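Local coordinates for protein purine nucleoside phosphorylase (Bacillus licheniformis, PDB 6DZD) that probably catalyses the phosphorolysis of adenosine, inosine and S-methyl-5'-thioadenosine and the deamination of adenosine, and carries a zinc ion bound by cysteines, at residues T31-T35 and V133-F137; V94-R99 and P121-L125. All blocks are in the same frame, centred on the assembly; numbering follows the deposited sequence.

Overall arrangement
Interaction 1 packs the two mixed sheets of this single chain face to face in the interior, while interaction 2 joins them near the surface through the loop after strand 91-93. The centre of interaction 1, strand 30-35 against strand 133-139, lies about 6 Å from the centre of the chain; that of interaction 2, the loop against the start of strand 124-129, lies about 17 Å from it. The chain order is 31-35, 94-99, 121-125, 133-137, and the consecutive strands 124-129 and 133-139 carry the chain from one sheet to the other. Strand 270-276 separates strands 30-35 and 124-129. Although the centres are 16 Å apart, Thr31 CB packs 3.7 Å from Phe124 CE2.

Interaction 1 (T31-T35 and V133-F137); sequences TAGFT and VPVYF
The edge of the Tyr136 ring faces Gly33, whose carbonyl O lies in the ring plane, while the Tyr136 hydroxyl itself sits at the edge of the Phe34 ring. Ala32 CB and Pro134 CG approach the Tyr136 and Phe34 rings obliquely. Tyr136 OH donates a hydrogen bond to Gly33 O (2.6 Å), arriving above the carbonyl plane, 66° out of it. Setting CG beside the backbone N (chi1 -58°) sends the Tyr136 ring across to the opposing strand, where OH also touches Phe34 CB at 3.4 Å. The Phe34 side chain meets Pro134 at about a right angle, CE1 lying 3.6 Å from Pro134 CG. A leucine in place of Tyr136 would probably leave Gly33 O without this donor and open a gap between Ala32 and Phe34. Ser272 of strand 270-276 touches both Phe34 and Tyr136. The strand segments run antiparallel at 172° with axes 9.2 Å apart, and no backbone hydrogen bond joins them, as expected for two beta sheets packed face to face. Phe137 packs on helices 159-169 and 225-236, consistent with the layered alpha/beta sandwich of the YfiH/LACC1 family.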
# COMPACT_ATOMS: atom_id res chain seq x y z
N THR A 31 -12.31 -7.51 -4.27
CA THR A 31 -11.12 -7.80 -5.07
C THR A 31 -9.95 -6.94 -4.56
O THR A 31 -10.02 -5.71 -4.59
CB THR A 31 -11.40 -7.54 -6.54
OG1 THR A 31 -12.59 -8.25 -6.89
CG2 THR A 31 -10.23 -8.02 -7.40
N ALA A 32 -8.90 -7.60 -4.09
CA ALA A 32 -7.76 -6.92 -3.50
C ALA A 32 -6.47 -7.60 -3.97
O ALA A 32 -6.47 -8.80 -4.27
CB ALA A 32 -7.85 -6.93 -1.97
N GLY A 33 -5.41 -6.81 -4.10
CA GLY A 33 -4.14 -7.39 -4.51
C GLY A 33 -3.05 -6.34 -4.64
O GLY A 33 -3.20 -5.19 -4.23
N PHE A 34 -1.95 -6.77 -5.27
CA PHE A 34 -0.68 -6.04 -5.38
C PHE A 34 -0.00 -6.49 -6.67
O PHE A 34 0.07 -7.69 -6.93
CB PHE A 34 0.20 -6.35 -4.16
CG PHE A 34 1.33 -5.39 -3.93
CD1 PHE A 34 1.11 -4.17 -3.32
CD2 PHE A 34 2.64 -5.77 -4.22
CE1 PHE A 34 2.16 -3.30 -3.05
CE2 PHE A 34 3.71 -4.90 -3.96
CZ PHE A 34 3.47 -3.66 -3.36
N THR A 35 0.47 -5.56 -7.48
CA THR A 35 1.10 -6.01 -8.71
C THR A 35 2.58 -6.34 -8.49
O THR A 35 3.19 -5.96 -7.48
CB THR A 35 0.93 -4.98 -9.85
OG1 THR A 35 1.51 -3.73 -9.46
CG2 THR A 35 -0.55 -4.79 -10.19
N VAL A 133 5.23 0.71 2.89
CA VAL A 133 4.29 -0.28 3.43
C VAL A 133 2.87 -0.13 2.89
O VAL A 133 2.21 0.90 3.13
CB VAL A 133 4.30 -0.23 4.96
CG1 VAL A 133 3.27 -1.16 5.54
CG2 VAL A 133 5.67 -0.54 5.49
N PRO A 134 2.35 -1.13 2.19
CA PRO A 134 0.94 -1.11 1.80
C PRO A 134 0.05 -1.76 2.85
O PRO A 134 0.33 -2.87 3.31
CB PRO A 134 0.94 -1.93 0.51
CG PRO A 134 2.26 -2.61 0.45
CD PRO A 134 3.02 -2.33 1.68
N VAL A 135 -1.03 -1.10 3.23
CA VAL A 135 -1.98 -1.66 4.18
C VAL A 135 -3.34 -1.81 3.51
O VAL A 135 -3.78 -0.94 2.75
CB VAL A 135 -2.07 -0.82 5.46
CG1 VAL A 135 -2.82 -1.59 6.52
CG2 VAL A 135 -0.67 -0.46 5.95
N TYR A 136 -4.01 -2.93 3.78
CA TYR A 136 -5.35 -3.17 3.28
C TYR A 136 -6.32 -3.23 4.46
O TYR A 136 -5.97 -3.64 5.56
CB TYR A 136 -5.43 -4.47 2.48
CG TYR A 136 -4.51 -4.55 1.29
CD1 TYR A 136 -3.15 -4.76 1.45
CD2 TYR A 136 -5.00 -4.46 -0.01
CE1 TYR A 136 -2.28 -4.86 0.36
CE2 TYR A 136 -4.14 -4.57 -1.11
CZ TYR A 136 -2.78 -4.77 -0.91
OH TYR A 136 -1.91 -4.88 -1.97
N PHE A 137 -7.55 -2.80 4.22
CA PHE A 137 -8.55 -2.74 5.27
C PHE A 137 -9.86 -3.27 4.71
O PHE A 137 -10.30 -2.81 3.66
CB PHE A 137 -8.76 -1.32 5.78
CG PHE A 137 -7.53 -0.66 6.32
CD1 PHE A 137 -6.60 -0.08 5.46
CD2 PHE A 137 -7.32 -0.59 7.69
CE1 PHE A 137 -5.48 0.55 5.97
CE2 PHE A 137 -6.23 0.03 8.22
CZ PHE A 137 -5.30 0.60 7.36

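Interaction 2 (V94-R99 and P121-L125); sequences VTDGDR and PNLFL
Val94 and Leu123 meet where a 3-10 turn, residues 96-98, follows edge strand 91-93 of one sheet and comes up against the lead-in to strand 124-129 of the other. The buried half is apolar. Leu123 CD2 packs on Val94 CG1 at 3.4 Å, and Leu125 CD2 reaches Val94 CG2 at 3.9 Å, the two side chains lying alongside and running opposite ways. Val81 of strand 80-82 touches both Val94 and Leu123. Two bonds fasten the turn: Asp98 N to Thr95 O (2.9 Å), and Thr95 N to Asp98 OD2 (2.9 Å, 165°), met on the anti side and tilted out of the carboxylate plane. His92 NE2, from outside the turn, also bonds that oxygen.

The more exposed side is polar and held by weak or poorly angled contacts. Asp96 OD1 forms a salt bridge with Arg99 NH1 whose hydrogen bond is weak (120°); their stronger partners are Arg120 for Asp96 and Asp79 for Arg99. With a straight chain beyond CB, Arg99 carries its NH2 to 2.9 Å from Asn122 O, yet at too poor an angle for a hydrogen bond. Leu123 CD1 lies 3.4 Å from Arg99 NH1, and Leu123 CG sits 4.2 Å above one guanidinium face, offset toward the rim.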
# COMPACT_ATOMS: atom_id res chain seq x y z
N VAL A 94 -13.54 7.89 -1.02
CA VAL A 94 -13.78 7.97 -2.46
C VAL A 94 -15.25 7.72 -2.76
O VAL A 94 -15.83 6.73 -2.30
CB VAL A 94 -12.88 6.96 -3.20
CG1 VAL A 94 -13.04 7.13 -4.69
CG2 VAL A 94 -11.43 7.16 -2.81
N THR A 95 -15.86 8.62 -3.53
CA THR A 95 -17.26 8.49 -3.95
C THR A 95 -17.34 8.43 -5.47
O THR A 95 -16.33 8.53 -6.18
CB THR A 95 -18.13 9.63 -3.41
OG1 THR A 95 -17.77 10.85 -4.07
CG2 THR A 95 -17.94 9.79 -1.90
N ASP A 96 -18.58 8.28 -5.98
CA ASP A 96 -18.79 8.14 -7.42
C ASP A 96 -18.18 9.29 -8.20
O ASP A 96 -17.60 9.08 -9.26
CB ASP A 96 -20.28 8.09 -7.76
CG ASP A 96 -20.92 6.74 -7.54
OD1 ASP A 96 -20.20 5.73 -7.31
OD2 ASP A 96 -22.17 6.69 -7.61
N GLY A 97 -18.31 10.50 -7.69
CA GLY A 97 -17.76 11.65 -8.37
C GLY A 97 -16.26 11.59 -8.56
O GLY A 97 -15.73 12.18 -9.50
N ASP A 98 -15.55 10.86 -7.68
CA ASP A 98 -14.10 10.74 -7.78
C ASP A 98 -13.66 9.79 -8.88
O ASP A 98 -12.45 9.63 -9.07
CB ASP A 98 -13.48 10.21 -6.49
CG ASP A 98 -13.58 11.19 -5.35
OD1 ASP A 98 -13.32 12.39 -5.57
OD2 ASP A 98 -13.93 10.73 -4.25
N ARG A 99 -14.60 9.13 -9.54
CA ARG A 99 -14.25 8.11 -10.52
C ARG A 99 -13.27 8.66 -11.53
O ARG A 99 -13.29 9.85 -11.87
CB ARG A 99 -15.50 7.63 -11.24
CG ARG A 99 -15.87 6.21 -10.94
CD ARG A 99 -17.20 5.88 -11.61
NE ARG A 99 -17.45 4.47 -11.43
CZ ARG A 99 -18.03 3.98 -10.35
NH1 ARG A 99 -18.42 4.80 -9.38
NH2 ARG A 99 -18.21 2.67 -10.23
N PRO A 121 -19.82 0.24 -4.89
CA PRO A 121 -19.44 -0.92 -5.70
C PRO A 121 -18.71 -0.54 -6.98
O PRO A 121 -18.89 0.55 -7.53
CB PRO A 121 -20.79 -1.57 -6.04
CG PRO A 121 -21.72 -0.38 -6.16
CD PRO A 121 -21.25 0.59 -5.08
N ASN A 122 -17.89 -1.48 -7.46
CA ASN A 122 -17.18 -1.37 -8.74
C ASN A 122 -16.33 -0.09 -8.79
O ASN A 122 -16.21 0.58 -9.82
CB ASN A 122 -18.16 -1.44 -9.91
CG ASN A 122 -19.07 -2.66 -9.81
OD1 ASN A 122 -18.60 -3.79 -9.89
ND2 ASN A 122 -20.37 -2.43 -9.62
N LEU A 123 -15.71 0.23 -7.66
CA LEU A 123 -14.87 1.41 -7.56
C LEU A 123 -13.53 1.01 -6.98
O LEU A 123 -13.42 0.79 -5.77
CB LEU A 123 -15.54 2.47 -6.70
CG LEU A 123 -14.95 3.83 -7.04
CD1 LEU A 123 -16.01 4.91 -7.00
CD2 LEU A 123 -13.83 4.12 -6.09
N PHE A 124 -12.51 0.96 -7.83
CA PHE A 124 -11.23 0.38 -7.45
C PHE A 124 -10.24 1.47 -7.02
O PHE A 124 -9.96 2.40 -7.78
CB PHE A 124 -10.68 -0.46 -8.60
CG PHE A 124 -11.25 -1.86 -8.64
CD1 PHE A 124 -12.56 -2.10 -9.05
CD2 PHE A 124 -10.47 -2.95 -8.24
CE1 PHE A 124 -13.08 -3.40 -9.08
CE2 PHE A 124 -10.99 -4.26 -8.27
CZ PHE A 124 -12.30 -4.48 -8.69
N LEU A 125 -9.69 1.32 -5.81
CA LEU A 125 -8.76 2.26 -5.21
C LEU A 125 -7.33 1.79 -5.47
O LEU A 125 -7.07 0.58 -5.45
CB LEU A 125 -9.03 2.38 -3.70
CG LEU A 125 -10.51 2.29 -3.30
CD1 LEU A 125 -10.71 2.33 -1.79
CD2 LEU A 125 -11.27 3.41 -3.94